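Spike protein P1 (Pseudoalteromonas phage pm2, PDB 2VVE) serves as the receptor-binding spike at the fivefold vertices of the virion, its C-terminal part binding the receptor and its N-terminal part associating with the capsid vertex. Local coordinates at residues 23-28 / 77-82; 81-86 / 242-247. All coordinates share one frame; numbering follows the deposited sequence.

Contact 1 of 2, residues 23-28 / 77-82; sequences VRELLP and SVNYWV
A classic beta bulge joins Leu26 and Leu27 to Val78 where residues 23-28 and 77-82 pair as antiparallel strands of a jelly-roll domain. Val78 O accepts both amides of the bulge. Leu26 N reaches it at 2.7 Å, in the carbonyl plane, and Leu27 N at 3.2 Å, tilted from that plane. Val78 N closes the pair by donating to Leu27 O. Beyond the bulge, Arg24 and Tyr80 form a hydrogen-bonded pair. Of the pair's two bonds, the straighter runs from Tyr80 N to Arg24 O, 2.8 Å with an angle of 170° at the hydrogen.

The Tyr80 ring packs against the chain where it turns at Leu26. With chi1 at 75°, its CG sits between the backbone N and the carbonyl carbon, and the ring leans over to segment 23-28. Leu26 CB meets the ring edge, 3.7 Å from Tyr80 CD1. The Arg24 side chain runs alongside the tyrosine in the same direction, with Arg24 CD 3.4 Å from Tyr80 OH. The guanidinium continues to a salt bridge with Asp21, while Tyr80 OH hydrogen-bonds to Arg20 N.

At the other end, Glu25 CG lies anti to the backbone N (chi1 -166°), and the extended chain passes Val78 O to reach Ser77. Ser77 OG donates to Glu25 OE2 at 2.9 Å, on the anti side of the carboxylate. Near Val23, the CG2 methyl packs 3.9 Å from Trp81 CD1.

Strand 78-81 lies between strands 24-27 and 44-47 in the sheet. Leu26 and Val78 both touch Ile46, Leu26 also packs on Ile38 of strand 33-39, and Val78 meets Val12 of the second subunit.

Contact 2 of 2, residues 81-86 / 242-247; sequences WVSDEE and TVKGYA
Lys244 bridges the two chain connections between the jelly-roll domain and the next domain. Residues 81-86, which contain an ST turn, lead out from strand 78-81 to strand 88-91. Residues 242-247 lead back into strand 245-253. The close part is the lysine side chain. Its foot packs on Val82, with Lys244 CG 3.7 Å from Val82 CG2. Its middle passes Ser83, and Lys244 CE lies 3.9 Å from Ser83 OG. The chain bends at chi2 (-57°) and is extended beyond it, which takes the amine past the serine to Glu85.

Two carbonyls from different parts of the chain hold that amine. Lys244 NZ donates to Glu85 O at 2.7 Å, approaching from above the carbonyl plane. It also donates to Thr242 O at 2.9 Å, within the plane of that carbonyl. The lysine thus joins Glu85 of the linker to Thr242 through their backbone oxygens.

The outer side is looser. Glu85 brings its CB near the amine, but its carboxylate turns away, leaving OE1 5.9 Å from Lys244 NZ, too far for a salt bridge between the two. Glu86 is exposed and meets Thr242 through its backbone, with Glu86 O 3.8 Å from Thr242 CB. Within the linker, the serine hydroxyl closes the ST turn: Ser83 OG accepts from Glu85 N at 3.0 Å, with an angle of 165° at the hydrogen.

Contacts 1 and 2 follow one another along the chain and share Trp81 and Val82. Their centres lie about 12 Å apart. Trp81 ends the strand paired in contact 1, and its NE1 hydrogen-bonds to Asp84 OD1 in the linker of contact 2. The same ring packs edge-to-face with Trp45 of the neighbouring strand. Val82 touches Ile44 of strand 44-47 as well as Lys244 in contact 2. Contact 1 is the more peripheral, about 23 Å from the centre of the chain, against about 11 Å for contact 2. Neither includes the calcium-binding residues Ser150, Asp212 and Asp214.

Contact 1 of 2, residues 23-28 / 77-82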
loop_
_atom_site.group_PDB
_atom_site.type_symbol
_atom_site.label_atom_id
_atom_site.label_comp_id
_atom_site.label_asym_id
_atom_site.label_seq_id
_atom_site.Cartn_x
_atom_site.Cartn_y
_atom_site.Cartn_z
ATOM N N VAL A 23 -11.795 -15.499 -24.082
ATOM C CA VAL A 23 -12.980 -14.903 -23.440
ATOM C C VAL A 23 -13.921 -16.032 -23.056
ATOM O O VAL A 23 -14.325 -16.842 -23.906
ATOM C CB VAL A 23 -13.674 -13.854 -24.337
ATOM C CG1 VAL A 23 -14.953 -13.346 -23.656
ATOM C CG2 VAL A 23 -12.736 -12.693 -24.624
ATOM N N ARG A 24 -14.208 -16.112 -21.762
ATOM C CA ARG A 24 -15.056 -17.147 -21.185
ATOM C C ARG A 24 -16.066 -16.498 -20.264
ATOM O O ARG A 24 -15.891 -15.374 -19.812
ATOM C CB ARG A 24 -14.215 -18.158 -20.389
ATOM C CG ARG A 24 -13.276 -18.983 -21.261
ATOM C CD ARG A 24 -12.547 -20.031 -20.473
ATOM N NE ARG A 24 -11.530 -20.707 -21.293
ATOM C CZ ARG A 24 -11.466 -22.019 -21.484
ATOM N NH1 ARG A 24 -12.351 -22.820 -20.906
ATOM N NH2 ARG A 24 -10.501 -22.535 -22.241
ATOM N N GLU A 25 -17.134 -17.221 -19.979
ATOM C CA GLU A 25 -18.143 -16.714 -19.073
ATOM C C GLU A 25 -17.655 -16.797 -17.621
ATOM O O GLU A 25 -17.142 -17.833 -17.193
ATOM C CB GLU A 25 -19.418 -17.525 -19.251
ATOM C CG GLU A 25 -20.613 -16.898 -18.613
ATOM C CD GLU A 25 -21.876 -17.640 -18.942
ATOM O OE1 GLU A 25 -22.019 -18.783 -18.466
ATOM O OE2 GLU A 25 -22.727 -17.067 -19.655
ATOM N N LEU A 26 -17.795 -15.697 -16.882
ATOM C CA LEU A 26 -17.467 -15.676 -15.461
ATOM C C LEU A 26 -18.698 -16.082 -14.654
ATOM O O LEU A 26 -18.607 -16.897 -13.735
ATOM C CB LEU A 26 -16.998 -14.284 -15.031
ATOM C CG LEU A 26 -16.569 -14.168 -13.571
ATOM C CD1 LEU A 26 -15.210 -14.827 -13.372
ATOM C CD2 LEU A 26 -16.562 -12.712 -13.154
ATOM N N LEU A 27 -19.838 -15.494 -14.998
ATOM C CA LEU A 27 -21.130 -15.838 -14.395
ATOM C C LEU A 27 -22.187 -16.044 -15.470
ATOM O O LEU A 27 -22.233 -15.281 -16.449
ATOM C CB LEU A 27 -21.605 -14.710 -13.480
ATOM C CG LEU A 27 -20.649 -14.293 -12.365
ATOM C CD1 LEU A 27 -21.053 -12.920 -11.844
ATOM C CD2 LEU A 27 -20.601 -15.349 -11.261
ATOM N N PRO A 28 -23.069 -17.047 -15.280
ATOM C CA PRO A 28 -24.133 -17.290 -16.243
ATOM C C PRO A 28 -25.339 -16.380 -15.956
ATOM O O PRO A 28 -25.422 -15.786 -14.874
ATOM C CB PRO A 28 -24.484 -18.764 -15.996
ATOM C CG PRO A 28 -24.245 -18.955 -14.519
ATOM C CD PRO A 28 -23.126 -17.991 -14.142
ATOM N N SER A 77 -25.478 -12.620 -17.937
ATOM C CA SER A 77 -24.177 -13.203 -18.254
ATOM C C SER A 77 -23.087 -12.147 -18.070
ATOM O O SER A 77 -23.310 -10.958 -18.338
ATOM C CB SER A 77 -24.170 -13.702 -19.713
ATOM O OG SER A 77 -22.897 -14.219 -20.058
ATOM N N VAL A 78 -21.920 -12.583 -17.600
ATOM C CA VAL A 78 -20.759 -11.709 -17.455
ATOM C C VAL A 78 -19.549 -12.504 -17.958
ATOM O O VAL A 78 -19.356 -13.656 -17.567
ATOM C CB VAL A 78 -20.539 -11.265 -15.991
ATOM C CG1 VAL A 78 -19.294 -10.349 -15.879
ATOM C CG2 VAL A 78 -21.773 -10.508 -15.455
ATOM N N ASN A 79 -18.766 -11.886 -18.834
ATOM C CA ASN A 79 -17.564 -12.522 -19.417
ATOM C C ASN A 79 -16.265 -12.007 -18.834
ATOM O O ASN A 79 -16.191 -10.858 -18.401
ATOM C CB ASN A 79 -17.554 -12.278 -20.926
ATOM C CG ASN A 79 -18.649 -13.045 -21.643
ATOM O OD1 ASN A 79 -18.883 -14.212 -21.354
ATOM N ND2 ASN A 79 -19.330 -12.388 -22.581
ATOM N N TYR A 80 -15.228 -12.851 -18.855
ATOM C CA TYR A 80 -13.903 -12.436 -18.429
ATOM C C TYR A 80 -12.852 -12.777 -19.496
ATOM O O TYR A 80 -13.086 -13.625 -20.363
ATOM C CB TYR A 80 -13.508 -13.056 -17.070
ATOM C CG TYR A 80 -13.144 -14.533 -17.145
ATOM C CD1 TYR A 80 -14.107 -15.513 -16.932
ATOM C CD2 TYR A 80 -11.840 -14.936 -17.424
ATOM C CE1 TYR A 80 -13.781 -16.885 -17.003
ATOM C CE2 TYR A 80 -11.498 -16.314 -17.510
ATOM C CZ TYR A 80 -12.485 -17.269 -17.298
ATOM O OH TYR A 80 -12.195 -18.616 -17.375
ATOM N N TRP A 81 -11.708 -12.098 -19.411
ATOM C CA TRP A 81 -10.487 -12.490 -20.116
ATOM C C TRP A 81 -9.283 -12.228 -19.210
ATOM O O TRP A 81 -9.207 -11.169 -18.564
ATOM C CB TRP A 81 -10.341 -11.690 -21.415
ATOM C CG TRP A 81 -9.132 -12.077 -22.240
ATOM C CD1 TRP A 81 -9.106 -12.953 -23.279
ATOM C CD2 TRP A 81 -7.786 -11.591 -22.089
ATOM N NE1 TRP A 81 -7.823 -13.056 -23.794
ATOM C CE2 TRP A 81 -6.995 -12.231 -23.076
ATOM C CE3 TRP A 81 -7.169 -10.685 -21.214
ATOM C CZ2 TRP A 81 -5.629 -11.983 -23.219
ATOM C CZ3 TRP A 81 -5.800 -10.449 -21.354
ATOM C CH2 TRP A 81 -5.049 -11.096 -22.352
ATOM N N VAL A 82 -8.352 -13.181 -19.157
ATOM C CA VAL A 82 -7.097 -12.995 -18.411
ATOM C C VAL A 82 -5.866 -13.309 -19.253
ATOM O O VAL A 82 -4.784 -12.790 -18.999
ATOM C CB VAL A 82 -7.035 -13.828 -17.088
ATOM C CG1 VAL A 82 -8.082 -13.339 -16.088
ATOM C CG2 VAL A 82 -7.174 -15.335 -17.362
#

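Contact 2 of 2, residues 81-86 / 242-247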
loop_
_atom_site.group_PDB
_atom_site.type_symbol
_atom_site.label_atom_id
_atom_site.label_comp_id
_atom_site.label_asym_id
_atom_site.label_seq_id
_atom_site.Cartn_x
_atom_site.Cartn_y
_atom_site.Cartn_z
ATOM N N TRP A 81 -11.708 -12.098 -19.411
ATOM C CA TRP A 81 -10.487 -12.490 -20.116
ATOM C C TRP A 81 -9.283 -12.228 -19.210
ATOM O O TRP A 81 -9.207 -11.169 -18.564
ATOM C CB TRP A 81 -10.341 -11.690 -21.415
ATOM C CG TRP A 81 -9.132 -12.077 -22.240
ATOM C CD1 TRP A 81 -9.106 -12.953 -23.279
ATOM C CD2 TRP A 81 -7.786 -11.591 -22.089
ATOM N NE1 TRP A 81 -7.823 -13.056 -23.794
ATOM C CE2 TRP A 81 -6.995 -12.231 -23.076
ATOM C CE3 TRP A 81 -7.169 -10.685 -21.214
ATOM C CZ2 TRP A 81 -5.629 -11.983 -23.219
ATOM C CZ3 TRP A 81 -5.800 -10.449 -21.354
ATOM C CH2 TRP A 81 -5.049 -11.096 -22.352
ATOM N N VAL A 82 -8.352 -13.181 -19.157
ATOM C CA VAL A 82 -7.097 -12.995 -18.411
ATOM C C VAL A 82 -5.866 -13.309 -19.253
ATOM O O VAL A 82 -4.784 -12.790 -18.999
ATOM C CB VAL A 82 -7.035 -13.828 -17.088
ATOM C CG1 VAL A 82 -8.082 -13.339 -16.088
ATOM C CG2 VAL A 82 -7.174 -15.335 -17.362
ATOM N N SER A 83 -6.036 -14.169 -20.254
ATOM C CA SER A 83 -4.882 -14.722 -20.965
ATOM C C SER A 83 -5.297 -15.473 -22.226
ATOM O O SER A 83 -6.386 -16.029 -22.280
ATOM C CB SER A 83 -4.109 -15.668 -20.035
ATOM O OG SER A 83 -3.068 -16.306 -20.737
ATOM N N ASP A 84 -4.417 -15.479 -23.226
ATOM C CA ASP A 84 -4.587 -16.336 -24.411
ATOM C C ASP A 84 -3.688 -17.574 -24.407
ATOM O O ASP A 84 -3.618 -18.290 -25.403
ATOM C CB ASP A 84 -4.373 -15.542 -25.699
ATOM C CG ASP A 84 -5.490 -14.563 -25.973
ATOM O OD1 ASP A 84 -6.685 -14.907 -25.769
ATOM O OD2 ASP A 84 -5.166 -13.443 -26.407
ATOM N N GLU A 85 -3.022 -17.827 -23.283
ATOM C CA GLU A 85 -2.137 -18.995 -23.131
ATOM C C GLU A 85 -2.954 -20.257 -22.870
ATOM O O GLU A 85 -3.615 -20.359 -21.833
ATOM C CB GLU A 85 -1.165 -18.773 -21.963
ATOM C CG GLU A 85 -0.001 -17.838 -22.275
ATOM C CD GLU A 85 0.990 -18.452 -23.259
ATOM O OE1 GLU A 85 1.636 -19.471 -22.917
ATOM O OE2 GLU A 85 1.121 -17.911 -24.377
ATOM N N GLU A 86 -2.898 -21.217 -23.797
ATOM C CA GLU A 86 -3.684 -22.449 -23.686
ATOM C C GLU A 86 -3.158 -23.360 -22.580
ATOM O O GLU A 86 -3.931 -23.956 -21.833
ATOM C CB GLU A 86 -3.713 -23.202 -25.019
ATOM C CG GLU A 86 -4.591 -22.525 -26.069
ATOM C CD GLU A 86 -4.650 -23.303 -27.375
ATOM O OE1 GLU A 86 -4.811 -24.544 -27.328
ATOM O OE2 GLU A 86 -4.539 -22.669 -28.446
ATOM N N THR A 242 -2.768 -25.286 -15.930
ATOM C CA THR A 242 -3.058 -24.431 -17.073
ATOM C C THR A 242 -4.017 -23.307 -16.676
ATOM O O THR A 242 -4.066 -22.288 -17.343
ATOM C CB THR A 242 -3.607 -25.206 -18.280
ATOM O OG1 THR A 242 -4.865 -25.814 -17.951
ATOM C CG2 THR A 242 -2.620 -26.292 -18.699
ATOM N N VAL A 243 -4.776 -23.525 -15.602
ATOM C CA VAL A 243 -5.613 -22.492 -14.983
ATOM C C VAL A 243 -4.701 -21.316 -14.590
ATOM O O VAL A 243 -3.598 -21.520 -14.080
ATOM C CB VAL A 243 -6.401 -23.080 -13.763
ATOM C CG1 VAL A 243 -5.461 -23.536 -12.643
ATOM C CG2 VAL A 243 -7.426 -22.103 -13.219
ATOM N N LYS A 244 -5.145 -20.098 -14.877
ATOM C CA LYS A 244 -4.336 -18.892 -14.647
ATOM C C LYS A 244 -4.438 -18.426 -13.190
ATOM O O LYS A 244 -3.662 -17.590 -12.718
ATOM C CB LYS A 244 -4.753 -17.779 -15.612
ATOM C CG LYS A 244 -4.900 -18.203 -17.087
ATOM C CD LYS A 244 -3.629 -18.832 -17.653
ATOM C CE LYS A 244 -3.931 -19.634 -18.911
ATOM N NZ LYS A 244 -2.794 -20.544 -19.242
ATOM N N GLY A 245 -5.412 -18.983 -12.490
ATOM C CA GLY A 245 -5.639 -18.665 -11.101
ATOM C C GLY A 245 -7.076 -18.970 -10.800
ATOM O O GLY A 245 -7.860 -19.298 -11.708
ATOM N N TYR A 246 -7.427 -18.872 -9.528
ATOM C CA TYR A 246 -8.797 -19.094 -9.114
ATOM C C TYR A 246 -9.370 -17.790 -8.589
ATOM O O TYR A 246 -8.821 -17.197 -7.657
ATOM C CB TYR A 246 -8.869 -20.212 -8.069
ATOM C CG TYR A 246 -8.410 -21.545 -8.620
ATOM C CD1 TYR A 246 -7.056 -21.875 -8.660
ATOM C CD2 TYR A 246 -9.324 -22.453 -9.141
ATOM C CE1 TYR A 246 -6.620 -23.092 -9.196
ATOM C CE2 TYR A 246 -8.897 -23.682 -9.669
ATOM C CZ TYR A 246 -7.556 -23.991 -9.689
ATOM O OH TYR A 246 -7.150 -25.196 -10.218
ATOM N N ALA A 247 -10.457 -17.346 -9.214
ATOM C CA ALA A 247 -11.198 -16.168 -8.759
ATOM C C ALA A 247 -12.051 -16.550 -7.563
ATOM O O ALA A 247 -12.688 -17.599 -7.560
ATOM C CB ALA A 247 -12.071 -15.618 -9.882
#